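Local coordinates for protein probable thioesterase (Thermus thermophilus, PDB 1Z54) that probably hydrolyses the thioester bond of fatty acyl-CoA substrates, as a hotdog-fold member of the 4-hydroxybenzoyl-CoA thioesterase family, at residues P66-T77 and F89-L100. Numbering follows the deposited sequence.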
# COMPACT_ATOMS: atom_id res chain seq x y z
N PRO A 66 5.13 -12.19 -14.64
CA PRO A 66 5.01 -10.88 -14.01
C PRO A 66 4.49 -9.73 -14.84
O PRO A 66 4.52 -9.77 -16.07
CB PRO A 66 6.43 -10.62 -13.52
CG PRO A 66 7.25 -11.19 -14.66
CD PRO A 66 6.53 -12.50 -14.98
N ALA A 67 4.00 -8.72 -14.14
CA ALA A 67 3.51 -7.50 -14.75
C ALA A 67 4.61 -6.50 -14.38
O ALA A 67 5.29 -6.66 -13.37
CB ALA A 67 2.18 -7.08 -14.12
N ARG A 68 4.81 -5.48 -15.21
CA ARG A 68 5.85 -4.50 -14.93
C ARG A 68 5.40 -3.06 -15.12
O ARG A 68 4.42 -2.79 -15.82
CB ARG A 68 7.06 -4.74 -15.84
CG ARG A 68 7.77 -6.06 -15.63
CD ARG A 68 9.15 -6.03 -16.27
NE ARG A 68 9.90 -7.26 -16.00
CZ ARG A 68 9.64 -8.44 -16.56
NH1 ARG A 68 8.65 -8.55 -17.44
NH2 ARG A 68 10.36 -9.50 -16.24
N PHE A 69 6.12 -2.14 -14.48
CA PHE A 69 5.82 -0.73 -14.62
C PHE A 69 6.06 -0.40 -16.09
O PHE A 69 7.09 -0.78 -16.66
CB PHE A 69 6.74 0.13 -13.75
CG PHE A 69 6.58 1.60 -14.00
CD1 PHE A 69 7.62 2.34 -14.57
CD2 PHE A 69 5.38 2.25 -13.69
CE1 PHE A 69 7.46 3.70 -14.83
CE2 PHE A 69 5.22 3.61 -13.95
CZ PHE A 69 6.26 4.34 -14.52
N GLY A 70 5.12 0.31 -16.69
CA GLY A 70 5.25 0.65 -18.09
C GLY A 70 4.19 -0.11 -18.87
O GLY A 70 3.88 0.24 -20.01
N GLU A 71 3.63 -1.15 -18.26
CA GLU A 71 2.61 -1.97 -18.91
C GLU A 71 1.21 -1.70 -18.39
O GLU A 71 1.02 -1.04 -17.36
CB GLU A 71 2.91 -3.46 -18.70
CG GLU A 71 4.26 -3.93 -19.21
CD GLU A 71 4.59 -5.35 -18.75
OE1 GLU A 71 5.59 -5.92 -19.23
OE2 GLU A 71 3.86 -5.88 -17.89
N VAL A 72 0.22 -2.21 -19.12
CA VAL A 72 -1.18 -2.09 -18.76
C VAL A 72 -1.69 -3.53 -18.71
O VAL A 72 -1.37 -4.33 -19.60
CB VAL A 72 -1.97 -1.30 -19.82
CG1 VAL A 72 -3.46 -1.37 -19.52
CG2 VAL A 72 -1.52 0.17 -19.82
N VAL A 73 -2.43 -3.88 -17.67
CA VAL A 73 -2.94 -5.25 -17.56
C VAL A 73 -4.45 -5.29 -17.67
O VAL A 73 -5.14 -4.32 -17.35
CB VAL A 73 -2.56 -5.92 -16.22
CG1 VAL A 73 -1.07 -6.09 -16.12
CG2 VAL A 73 -3.11 -5.09 -15.06
N GLU A 74 -4.95 -6.42 -18.14
CA GLU A 74 -6.38 -6.63 -18.28
C GLU A 74 -6.81 -7.71 -17.31
O GLU A 74 -6.20 -8.78 -17.24
CB GLU A 74 -6.72 -7.05 -19.72
CG GLU A 74 -6.60 -5.91 -20.72
CD GLU A 74 -7.07 -6.31 -22.11
OE1 GLU A 74 -7.23 -5.40 -22.95
OE2 GLU A 74 -7.27 -7.52 -22.36
N VAL A 75 -7.85 -7.40 -16.54
CA VAL A 75 -8.37 -8.33 -15.57
C VAL A 75 -9.77 -8.74 -15.97
O VAL A 75 -10.68 -7.91 -16.02
CB VAL A 75 -8.41 -7.72 -14.17
CG1 VAL A 75 -8.86 -8.78 -13.17
CG2 VAL A 75 -7.03 -7.18 -13.80
N ARG A 76 -9.92 -10.02 -16.27
CA ARG A 76 -11.20 -10.57 -16.68
C ARG A 76 -11.86 -11.19 -15.46
O ARG A 76 -11.28 -12.04 -14.79
CB ARG A 76 -10.97 -11.63 -17.76
CG ARG A 76 -10.29 -11.06 -19.00
CD ARG A 76 -9.67 -12.15 -19.88
NE ARG A 76 -10.66 -13.12 -20.34
CZ ARG A 76 -10.39 -14.11 -21.19
NH1 ARG A 76 -11.35 -14.96 -21.56
NH2 ARG A 76 -9.16 -14.26 -21.67
N THR A 77 -13.08 -10.77 -15.16
CA THR A 77 -13.76 -11.33 -14.01
C THR A 77 -15.18 -11.78 -14.28
O THR A 77 -15.91 -11.19 -15.08
CB THR A 77 -13.77 -10.34 -12.80
OG1 THR A 77 -15.07 -10.30 -12.21
CG2 THR A 77 -13.36 -8.96 -13.22
N PHE A 89 -15.90 -15.03 -7.14
CA PHE A 89 -15.43 -14.44 -8.39
C PHE A 89 -14.16 -15.14 -8.81
O PHE A 89 -13.35 -15.55 -7.98
CB PHE A 89 -15.13 -12.94 -8.23
CG PHE A 89 -16.34 -12.10 -7.95
CD1 PHE A 89 -16.87 -12.02 -6.67
CD2 PHE A 89 -16.97 -11.41 -8.98
CE1 PHE A 89 -18.00 -11.27 -6.42
CE2 PHE A 89 -18.11 -10.65 -8.74
CZ PHE A 89 -18.63 -10.58 -7.46
N ARG A 90 -13.99 -15.27 -10.12
CA ARG A 90 -12.79 -15.88 -10.67
C ARG A 90 -12.19 -14.86 -11.62
O ARG A 90 -12.91 -14.17 -12.33
CB ARG A 90 -13.13 -17.18 -11.40
CG ARG A 90 -13.30 -18.35 -10.45
CD ARG A 90 -13.14 -19.66 -11.19
NE ARG A 90 -12.75 -20.74 -10.29
CZ ARG A 90 -11.62 -20.77 -9.60
NH1 ARG A 90 -11.35 -21.79 -8.80
NH2 ARG A 90 -10.74 -19.77 -9.69
N TYR A 91 -10.86 -14.76 -11.61
CA TYR A 91 -10.21 -13.77 -12.45
C TYR A 91 -9.02 -14.27 -13.24
O TYR A 91 -8.35 -15.22 -12.85
CB TYR A 91 -9.71 -12.60 -11.61
CG TYR A 91 -10.61 -12.14 -10.49
CD1 TYR A 91 -10.77 -12.91 -9.34
CD2 TYR A 91 -11.23 -10.90 -10.55
CE1 TYR A 91 -11.54 -12.44 -8.26
CE2 TYR A 91 -11.98 -10.42 -9.49
CZ TYR A 91 -12.13 -11.19 -8.34
OH TYR A 91 -12.87 -10.70 -7.29
N ARG A 92 -8.75 -13.57 -14.34
CA ARG A 92 -7.60 -13.86 -15.18
C ARG A 92 -6.93 -12.51 -15.43
O ARG A 92 -7.58 -11.57 -15.90
CB ARG A 92 -8.01 -14.49 -16.52
CG ARG A 92 -8.41 -15.95 -16.39
CD ARG A 92 -8.83 -16.57 -17.72
NE ARG A 92 -7.70 -17.01 -18.53
CZ ARG A 92 -7.01 -16.22 -19.35
NH1 ARG A 92 -7.34 -14.94 -19.48
NH2 ARG A 92 -5.98 -16.71 -20.03
N VAL A 93 -5.66 -12.41 -15.07
CA VAL A 93 -4.92 -11.18 -15.26
C VAL A 93 -3.96 -11.42 -16.41
O VAL A 93 -3.06 -12.25 -16.30
CB VAL A 93 -4.09 -10.79 -14.03
CG1 VAL A 93 -3.41 -9.46 -14.28
CG2 VAL A 93 -4.98 -10.72 -12.78
N GLU A 94 -4.15 -10.70 -17.50
CA GLU A 94 -3.27 -10.89 -18.63
C GLU A 94 -2.81 -9.59 -19.27
O GLU A 94 -3.24 -8.50 -18.89
CB GLU A 94 -3.93 -11.81 -19.67
CG GLU A 94 -5.34 -11.43 -20.06
CD GLU A 94 -5.94 -12.42 -21.04
OE1 GLU A 94 -5.37 -12.60 -22.13
OE2 GLU A 94 -6.98 -13.03 -20.72
N ARG A 95 -1.91 -9.73 -20.23
CA ARG A 95 -1.36 -8.60 -20.96
C ARG A 95 -1.17 -9.05 -22.41
O ARG A 95 -0.30 -9.86 -22.70
CB ARG A 95 -0.01 -8.20 -20.36
CG ARG A 95 0.65 -7.01 -21.04
CD ARG A 95 2.07 -6.86 -20.52
NE ARG A 95 2.88 -8.02 -20.88
CZ ARG A 95 3.54 -8.78 -20.01
NH1 ARG A 95 3.50 -8.50 -18.71
NH2 ARG A 95 4.24 -9.83 -20.44
N GLU A 96 -2.00 -8.52 -23.30
CA GLU A 96 -1.92 -8.86 -24.72
C GLU A 96 -1.86 -10.37 -24.94
O GLU A 96 -0.90 -10.90 -25.51
CB GLU A 96 -0.69 -8.19 -25.34
CG GLU A 96 -0.54 -6.73 -24.96
CD GLU A 96 0.62 -6.05 -25.66
OE1 GLU A 96 0.44 -5.58 -26.80
OE2 GLU A 96 1.73 -6.00 -25.07
N GLY A 97 -2.89 -11.07 -24.47
CA GLY A 97 -2.95 -12.51 -24.63
C GLY A 97 -2.16 -13.36 -23.66
O GLY A 97 -2.47 -14.53 -23.48
N VAL A 98 -1.13 -12.80 -23.03
CA VAL A 98 -0.31 -13.57 -22.10
C VAL A 98 -0.90 -13.58 -20.69
O VAL A 98 -1.13 -12.52 -20.10
CB VAL A 98 1.12 -13.01 -22.00
CG1 VAL A 98 1.99 -13.96 -21.19
CG2 VAL A 98 1.69 -12.80 -23.40
N LEU A 99 -1.15 -14.77 -20.15
CA LEU A 99 -1.71 -14.86 -18.80
C LEU A 99 -0.60 -14.52 -17.81
O LEU A 99 0.51 -15.06 -17.88
CB LEU A 99 -2.24 -16.27 -18.54
CG LEU A 99 -2.82 -16.55 -17.15
CD1 LEU A 99 -4.02 -15.65 -16.87
CD2 LEU A 99 -3.22 -18.02 -17.08
N LEU A 100 -0.89 -13.61 -16.88
CA LEU A 100 0.10 -13.22 -15.88
C LEU A 100 -0.14 -13.93 -14.57
O LEU A 100 0.80 -14.34 -13.89
CB LEU A 100 0.05 -11.70 -15.67
CG LEU A 100 0.35 -10.90 -16.93
CD1 LEU A 100 0.57 -9.44 -16.55
CD2 LEU A 100 1.59 -11.46 -17.63
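In the antiparallel sheet of the hotdog fold, strands 72-77 and 89-95 form part of a beta hairpin, with Glu74-Glu94 and Arg76-Arg92 as its hydrogen-bonded pairs. Glu74 N reaches Glu94 O at 2.8 Å, nearly straight. Val73, Val75 and Val93 suit the buried face: Val75 CG2 lies 4.2 Å from Val93 CG2, and Val75 also packs on Ala32 of helix 24-39. There Thr77 lies alongside Tyr91, its CB 3.4 Å from Tyr91 CD2, while the Tyr91 hydroxyl is hydrogen-bonded to Thr105 and Arg33. The other face is charged. Arg76 bends at chi3 (59°), and its NH2 meets the syn side of Glu94 OE2 at 2.7 Å, close to the guanidinium plane. Arg92 NH1 shares that oxygen, at a doubtfully short distance. Farther along, the long Arg95 crosses to the loop before strand 72-77, where NH1 donates to Pro66 O (3.1 Å), in the guanidinium plane, and forms a salt bridge with Glu71 OE2 (2.8 Å), whose hydrogen bond is strongly bent and weak. Glu71 OE2 also accepts Arg68 N, tying its carboxylate to its own beta turn. In the Arg76-Arg92-Glu94 salt-bridge network the carboxylate balances positive charge, and the arginines probably favour its ionised form.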